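Local coordinates for protein N-acetylgalactosaminyltransferase 7 (Homo sapiens, PDB 6IWR) that is a glycosyltransferase that joins a GT-A domain of the family 2 type to a ricin-type beta-trefoil lectin domain, at residues I153-E158 with E192-K197; V411-Y416 with K448-F453. One frame throughout, in Å; residues are numbered along the deposited sequence.

Contact 1: I153-E158 with E192-K197; sequences IVFHNE and EHLKEK
Leu194 reaches from one loop into the corner formed by Phe155, at the end of a strand, and by Asn157 and Glu158 just beyond it, and carries most of this contact. Its CB bond points toward 153-158. With CG set anti to the carbonyl carbon and beside the backbone N (chi1 -67°), the fork of the side chain opens onto the turn. CG itself comes 3.9 Å from Glu158 O, and from there the two methyls part. CD1 crosses the bend of the backbone, 3.4 Å from Asn157 CA, and passes the Asn157 side chain at about a right angle. CD2 goes to the aromatic ring, 3.4 Å from Phe155 CE1 and 3.9 Å from Phe155 CD1, meeting that ring obliquely. Both methyls are also 3.6 Å from Glu158 O, measured from CD1 and from CD2 of Leu194. The setting is the parallel part of a GT-A sheet: strand 149-155 pairs with strand 179-186, and the loop that follows the second strand folds back over the C-terminal end of the first. Phe155, still on the strand, has its ring turned to this loop, whereas the Asn157 side chain starts away from it and is held by the backbone N of Asn190. Helix 160-173 adds a further apolar surface, since Leu163 touches both Leu194 and Glu158. No hydrogen bond joins the two segments. The carboxylate of Glu158 leads away from Leu194 to Thr162, and its side chain lies about 8 Å from the bound manganese (II) ion.

Contact 2: V411-Y416 with K448-F453; sequences VWWDEY and KSFKWF
Phe450 lies beside Trp413, pointing the same way, and turns an edge to Tyr416, so the three form an aromatic cluster in which a single ring serves two kinds of contact. Against Trp413 it forms an offset stack: the five-membered ring and the phenyl centroids are 4.3 Å apart, with planes at 16°. Trp413 CA adds a CH-pi contact over the same phenyl ring. Against Tyr416 the pair is edge-to-face, planes at 71°, and Phe450 CD2 and CE2 form the edge that meets the tyrosine face, CD2 lying 3.6 Å from Tyr416 CD1. The CG of Phe450 is anti to its backbone N (chi1 -164°), which carries the ring away from the start of helix 450-457 and toward Trp413 and Tyr416 of 411-416. Tyr361 of helix 355-365 meets Phe450 edge-to-face as well.

Polar bonds flank the cluster. The carboxylate plane of Asp414 stands perpendicular to the Phe450 ring, and OD2 of Asp414 accepts from Phe450 N, 2.8 Å away, on its syn side, the donor tilted out of the carboxylate plane; OD1 forms a salt bridge with Arg442. Ser449, the N-cap, accepts Trp452 N at its OG, 3.0 Å away. Farther along, Lys451 runs past the rim of the tyrosine ring and its NZ donates to Tyr416 OH at 2.8 Å, while also forming a salt bridge with Glu455. The side-chain oxygens of Asp414 and Ser449 thus satisfy first-turn N-H groups of helix 450-457, and the negative charge of Asp414 should interact favourably with the helix dipole, though Arg442 would partly offset it.

The two contacts lie on opposite sides of the chain's centre, with centres about 40 Å apart, and share no helix or strand. Contact 1 is buried within the GT-A sheet region, joining a strand end to the loop after its parallel neighbour through apolar packing of a leucine against an aromatic ring and the backbone, with no hydrogen bond between the segments; the side chains of Asn157 and Glu158 find their polar partners outside them. Contact 2 is partly buried and joins the 411-416 segment to the start of helix 450-457. There an aromatic core grades into a more exposed margin of charged and hydroxyl groups, and hydrogen bonds cross directly, over roughly twice the buried surface of contact 1.

Contact 1: I153-E158 with E192-K197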
loop_
_atom_site.group_PDB
_atom_site.type_symbol
_atom_site.label_atom_id
_atom_site.label_comp_id
_atom_site.label_asym_id
_atom_site.label_seq_id
_atom_site.Cartn_x
_atom_site.Cartn_y
_atom_site.Cartn_z
ATOM N N ILE A 153 28.598 0.823 -15.039
ATOM C CA ILE A 153 27.222 1.176 -14.736
ATOM C C ILE A 153 26.361 0.235 -15.562
ATOM O O ILE A 153 26.377 0.291 -16.800
ATOM C CB ILE A 153 26.905 2.641 -15.080
ATOM C CG1 ILE A 153 27.805 3.589 -14.316
ATOM C CG2 ILE A 153 25.441 2.971 -14.767
ATOM C CD1 ILE A 153 27.770 4.947 -14.881
ATOM N N VAL A 154 25.639 -0.633 -14.892
ATOM C CA VAL A 154 24.657 -1.491 -15.532
ATOM C C VAL A 154 23.335 -0.741 -15.548
ATOM O O VAL A 154 22.916 -0.187 -14.529
ATOM C CB VAL A 154 24.544 -2.831 -14.783
ATOM C CG1 VAL A 154 23.385 -3.660 -15.337
ATOM C CG2 VAL A 154 25.875 -3.573 -14.842
ATOM N N PHE A 155 22.687 -0.673 -16.702
ATOM C CA PHE A 155 21.411 0.011 -16.749
ATOM C C PHE A 155 20.406 -0.803 -17.548
ATOM O O PHE A 155 20.763 -1.640 -18.385
ATOM C CB PHE A 155 21.550 1.431 -17.317
ATOM C CG PHE A 155 21.819 1.483 -18.786
ATOM C CD1 PHE A 155 20.770 1.531 -19.697
ATOM C CD2 PHE A 155 23.121 1.520 -19.256
ATOM C CE1 PHE A 155 21.005 1.597 -21.054
ATOM C CE2 PHE A 155 23.372 1.582 -20.625
ATOM C CZ PHE A 155 22.308 1.606 -21.528
ATOM N N HIS A 156 19.132 -0.562 -17.234
ATOM C CA HIS A 156 18.011 -1.125 -17.987
ATOM C C HIS A 156 16.931 -0.054 -18.039
ATOM O O HIS A 156 16.355 0.292 -17.005
ATOM C CB HIS A 156 17.495 -2.418 -17.339
ATOM C CG HIS A 156 16.231 -2.948 -17.953
ATOM N ND1 HIS A 156 16.223 -3.748 -19.079
ATOM C CD2 HIS A 156 14.934 -2.785 -17.598
ATOM C CE1 HIS A 156 14.975 -4.043 -19.397
ATOM N NE2 HIS A 156 14.176 -3.474 -18.513
ATOM N N ASN A 157 16.675 0.484 -19.227
ATOM C CA ASN A 157 15.558 1.397 -19.461
ATOM C C ASN A 157 15.637 2.662 -18.617
ATOM O O ASN A 157 14.626 3.341 -18.419
ATOM C CB ASN A 157 14.221 0.693 -19.234
ATOM C CG ASN A 157 13.806 -0.139 -20.429
ATOM O OD1 ASN A 157 14.458 -0.110 -21.487
ATOM N ND2 ASN A 157 12.711 -0.878 -20.282
ATOM N N GLU A 158 16.836 3.013 -18.159
ATOM C CA GLU A 158 17.017 4.199 -17.335
ATOM C C GLU A 158 16.614 5.466 -18.084
ATOM O O GLU A 158 16.734 5.562 -19.310
ATOM C CB GLU A 158 18.473 4.295 -16.887
ATOM C CG GLU A 158 18.742 5.352 -15.842
ATOM C CD GLU A 158 18.209 4.968 -14.459
ATOM O OE1 GLU A 158 17.995 3.755 -14.197
ATOM O OE2 GLU A 158 18.004 5.892 -13.635
ATOM N N GLU A 192 13.931 3.841 -26.739
ATOM C CA GLU A 192 14.668 4.288 -27.914
ATOM C C GLU A 192 15.731 5.328 -27.603
ATOM O O GLU A 192 16.755 5.384 -28.294
ATOM C CB GLU A 192 13.701 4.857 -28.933
ATOM C CG GLU A 192 14.163 4.668 -30.350
ATOM C CD GLU A 192 13.711 5.808 -31.213
ATOM O OE1 GLU A 192 12.765 6.516 -30.792
ATOM O OE2 GLU A 192 14.307 6.006 -32.293
ATOM N N HIS A 193 15.553 6.140 -26.580
ATOM C CA HIS A 193 16.566 7.132 -26.262
ATOM C C HIS A 193 17.881 6.481 -25.881
ATOM O O HIS A 193 18.932 7.070 -25.993
ATOM C CB HIS A 193 16.094 8.102 -25.186
ATOM C CG HIS A 193 15.761 7.461 -23.882
ATOM N ND1 HIS A 193 16.645 7.416 -22.835
ATOM C CD2 HIS A 193 14.632 6.869 -23.443
ATOM C CE1 HIS A 193 16.084 6.810 -21.811
ATOM N NE2 HIS A 193 14.860 6.470 -22.153
ATOM N N LEU A 194 17.817 5.229 -25.477
ATOM C CA LEU A 194 18.984 4.539 -24.982
ATOM C C LEU A 194 19.843 3.912 -26.046
ATOM O O LEU A 194 20.867 3.364 -25.742
ATOM C CB LEU A 194 18.586 3.496 -23.956
ATOM C CG LEU A 194 18.028 4.078 -22.676
ATOM C CD1 LEU A 194 17.073 3.127 -22.001
ATOM C CD2 LEU A 194 19.164 4.410 -21.753
ATOM N N LYS A 195 19.418 3.961 -27.291
ATOM C CA LYS A 195 20.214 3.409 -28.366
ATOM C C LYS A 195 20.352 4.373 -29.524
ATOM O O LYS A 195 19.384 4.978 -29.938
ATOM C CB LYS A 195 19.567 2.127 -28.847
ATOM C CG LYS A 195 18.180 2.330 -29.406
ATOM C CD LYS A 195 17.174 1.429 -28.722
ATOM C CE LYS A 195 16.560 0.457 -29.702
ATOM N NZ LYS A 195 15.813 -0.614 -29.004
ATOM N N GLU A 196 21.539 4.480 -30.080
ATOM C CA GLU A 196 21.801 5.391 -31.186
ATOM C C GLU A 196 21.905 6.808 -30.720
ATOM O O GLU A 196 22.924 7.429 -30.899
ATOM C CB GLU A 196 20.727 5.300 -32.259
ATOM C CG GLU A 196 20.941 4.209 -33.280
ATOM C CD GLU A 196 19.832 3.186 -33.252
ATOM O OE1 GLU A 196 18.762 3.501 -32.715
ATOM O OE2 GLU A 196 20.021 2.067 -33.759
ATOM N N LYS A 197 20.866 7.314 -30.083
ATOM C CA LYS A 197 20.953 8.623 -29.487
ATOM C C LYS A 197 22.038 8.527 -28.445
ATOM O O LYS A 197 22.847 9.413 -28.309
ATOM C CB LYS A 197 19.628 9.021 -28.862
ATOM C CG LYS A 197 19.742 10.103 -27.814
ATOM C CD LYS A 197 18.416 10.337 -27.136
ATOM C CE LYS A 197 18.456 11.521 -26.187
ATOM N NZ LYS A 197 19.023 12.743 -26.796
#

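Contact 2: V411-Y416 with K448-F453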
loop_
_atom_site.group_PDB
_atom_site.type_symbol
_atom_site.label_atom_id
_atom_site.label_comp_id
_atom_site.label_asym_id
_atom_site.label_seq_id
_atom_site.Cartn_x
_atom_site.Cartn_y
_atom_site.Cartn_z
ATOM N N VAL A 411 26.165 -22.683 0.759
ATOM C CA VAL A 411 27.611 -22.768 0.568
ATOM C C VAL A 411 28.374 -22.060 1.693
ATOM O O VAL A 411 29.495 -22.456 2.010
ATOM C CB VAL A 411 28.022 -22.253 -0.835
ATOM C CG1 VAL A 411 27.211 -21.080 -1.218
ATOM C CG2 VAL A 411 29.501 -21.859 -0.861
ATOM N N TRP A 412 27.775 -21.065 2.352
ATOM C CA TRP A 412 28.530 -20.189 3.248
ATOM C C TRP A 412 28.117 -20.235 4.711
ATOM O O TRP A 412 28.970 -20.007 5.569
ATOM C CB TRP A 412 28.458 -18.727 2.764
ATOM C CG TRP A 412 29.170 -18.523 1.472
ATOM C CD1 TRP A 412 28.613 -18.254 0.242
ATOM C CD2 TRP A 412 30.581 -18.639 1.252
ATOM N NE1 TRP A 412 29.611 -18.185 -0.728
ATOM C CE2 TRP A 412 30.820 -18.416 -0.127
ATOM C CE3 TRP A 412 31.668 -18.931 2.083
ATOM C CZ2 TRP A 412 32.095 -18.471 -0.676
ATOM C CZ3 TRP A 412 32.940 -18.981 1.526
ATOM C CH2 TRP A 412 33.141 -18.752 0.167
ATOM N N TRP A 413 26.853 -20.516 5.035
ATOM C CA TRP A 413 26.381 -20.336 6.407
ATOM C C TRP A 413 26.613 -21.535 7.316
ATOM O O TRP A 413 26.309 -21.443 8.511
ATOM C CB TRP A 413 24.886 -20.015 6.443
ATOM C CG TRP A 413 24.520 -18.604 6.150
ATOM C CD1 TRP A 413 25.222 -17.704 5.385
ATOM C CD2 TRP A 413 23.346 -17.912 6.610
ATOM N NE1 TRP A 413 24.556 -16.496 5.339
ATOM C CE2 TRP A 413 23.399 -16.597 6.074
ATOM C CE3 TRP A 413 22.258 -18.274 7.417
ATOM C CZ2 TRP A 413 22.410 -15.644 6.329
ATOM C CZ3 TRP A 413 21.276 -17.330 7.666
ATOM C CH2 TRP A 413 21.356 -16.027 7.120
ATOM N N ASP A 414 27.113 -22.650 6.796
ATOM C CA ASP A 414 27.319 -23.836 7.615
ATOM C C ASP A 414 26.137 -24.126 8.530
ATOM O O ASP A 414 24.990 -24.210 8.076
ATOM C CB ASP A 414 28.571 -23.707 8.474
ATOM C CG ASP A 414 29.785 -23.314 7.674
ATOM O OD1 ASP A 414 29.818 -23.621 6.466
ATOM O OD2 ASP A 414 30.696 -22.674 8.253
ATOM N N GLU A 415 26.419 -24.281 9.828
ATOM C CA GLU A 415 25.411 -24.708 10.787
ATOM C C GLU A 415 24.334 -23.645 10.853
ATOM O O GLU A 415 23.199 -23.913 11.265
ATOM C CB GLU A 415 26.016 -24.970 12.174
ATOM C CG GLU A 415 27.055 -23.965 12.667
ATOM C CD GLU A 415 28.459 -24.559 12.712
ATOM O OE1 GLU A 415 29.240 -24.216 13.640
ATOM O OE2 GLU A 415 28.764 -25.385 11.822
ATOM N N TYR A 416 24.672 -22.431 10.440
ATOM C CA TYR A 416 23.672 -21.381 10.502
ATOM C C TYR A 416 22.562 -21.556 9.483
ATOM O O TYR A 416 21.557 -20.847 9.596
ATOM C CB TYR A 416 24.327 -20.015 10.343
ATOM C CG TYR A 416 24.986 -19.552 11.613
ATOM C CD1 TYR A 416 26.162 -20.156 12.078
ATOM C CD2 TYR A 416 24.429 -18.520 12.367
ATOM C CE1 TYR A 416 26.762 -19.736 13.262
ATOM C CE2 TYR A 416 25.010 -18.099 13.540
ATOM C CZ TYR A 416 26.180 -18.709 13.985
ATOM O OH TYR A 416 26.770 -18.285 15.163
ATOM N N LYS A 448 37.568 -19.708 5.891
ATOM C CA LYS A 448 37.175 -19.834 7.279
ATOM C C LYS A 448 35.680 -20.131 7.424
ATOM O O LYS A 448 34.875 -19.964 6.501
ATOM C CB LYS A 448 37.527 -18.562 8.029
ATOM C CG LYS A 448 38.984 -18.232 7.967
ATOM C CD LYS A 448 39.378 -17.272 9.064
ATOM C CE LYS A 448 40.227 -16.134 8.499
ATOM N NZ LYS A 448 41.235 -15.729 9.503
ATOM N N SER A 449 35.321 -20.573 8.625
ATOM C CA SER A 449 33.977 -21.038 8.922
ATOM C C SER A 449 33.015 -19.870 9.122
ATOM O O SER A 449 33.399 -18.771 9.535
ATOM C CB SER A 449 33.984 -21.890 10.184
ATOM O OG SER A 449 34.370 -21.074 11.281
ATOM N N PHE A 450 31.740 -20.118 8.843
ATOM C CA PHE A 450 30.784 -19.075 9.141
ATOM C C PHE A 450 30.713 -18.818 10.639
ATOM O O PHE A 450 30.299 -17.733 11.065
ATOM C CB PHE A 450 29.417 -19.427 8.564
ATOM C CG PHE A 450 28.480 -18.243 8.491
ATOM C CD1 PHE A 450 28.666 -17.250 7.553
ATOM C CD2 PHE A 450 27.443 -18.114 9.390
ATOM C CE1 PHE A 450 27.829 -16.157 7.497
ATOM C CE2 PHE A 450 26.602 -17.026 9.345
ATOM C CZ PHE A 450 26.785 -16.055 8.390
ATOM N N LYS A 451 31.125 -19.786 11.448
ATOM C CA LYS A 451 31.109 -19.607 12.893
ATOM C C LYS A 451 32.174 -18.587 13.327
ATOM O O LYS A 451 31.905 -17.691 14.144
ATOM C CB LYS A 451 31.301 -20.983 13.544
ATOM C CG LYS A 451 30.944 -21.112 15.018
ATOM C CD LYS A 451 29.547 -20.594 15.326
ATOM C CE LYS A 451 29.333 -20.451 16.837
ATOM N NZ LYS A 451 28.047 -19.785 17.170
ATOM N N TRP A 452 33.390 -18.690 12.771
ATOM C CA TRP A 452 34.383 -17.632 12.976
ATOM C C TRP A 452 33.818 -16.285 12.558
ATOM O O TRP A 452 33.846 -15.313 13.320
ATOM C CB TRP A 452 35.668 -17.939 12.202
ATOM C CG TRP A 452 36.615 -16.776 12.106
ATOM C CD1 TRP A 452 37.640 -16.451 12.970
ATOM C CD2 TRP A 452 36.629 -15.781 11.083
ATOM N NE1 TRP A 452 38.277 -15.313 12.540
ATOM C CE2 TRP A 452 37.666 -14.874 11.391
ATOM C CE3 TRP A 452 35.838 -15.544 9.954
ATOM C CZ2 TRP A 452 37.939 -13.755 10.596
ATOM C CZ3 TRP A 452 36.116 -14.439 9.164
ATOM C CH2 TRP A 452 37.161 -13.562 9.485
ATOM N N PHE A 453 33.287 -16.219 11.348
ATOM C CA PHE A 453 32.768 -14.958 10.831
ATOM C C PHE A 453 31.768 -14.329 11.798
ATOM O O PHE A 453 31.856 -13.133 12.096
ATOM C CB PHE A 453 32.143 -15.205 9.464
ATOM C CG PHE A 453 31.475 -14.015 8.868
ATOM C CD1 PHE A 453 32.224 -12.928 8.426
ATOM C CD2 PHE A 453 30.089 -13.998 8.707
ATOM C CE1 PHE A 453 31.596 -11.843 7.832
ATOM C CE2 PHE A 453 29.448 -12.908 8.130
ATOM C CZ PHE A 453 30.201 -11.828 7.686
HETATM O O HOH W 1 30.926 -22.684 10.644
#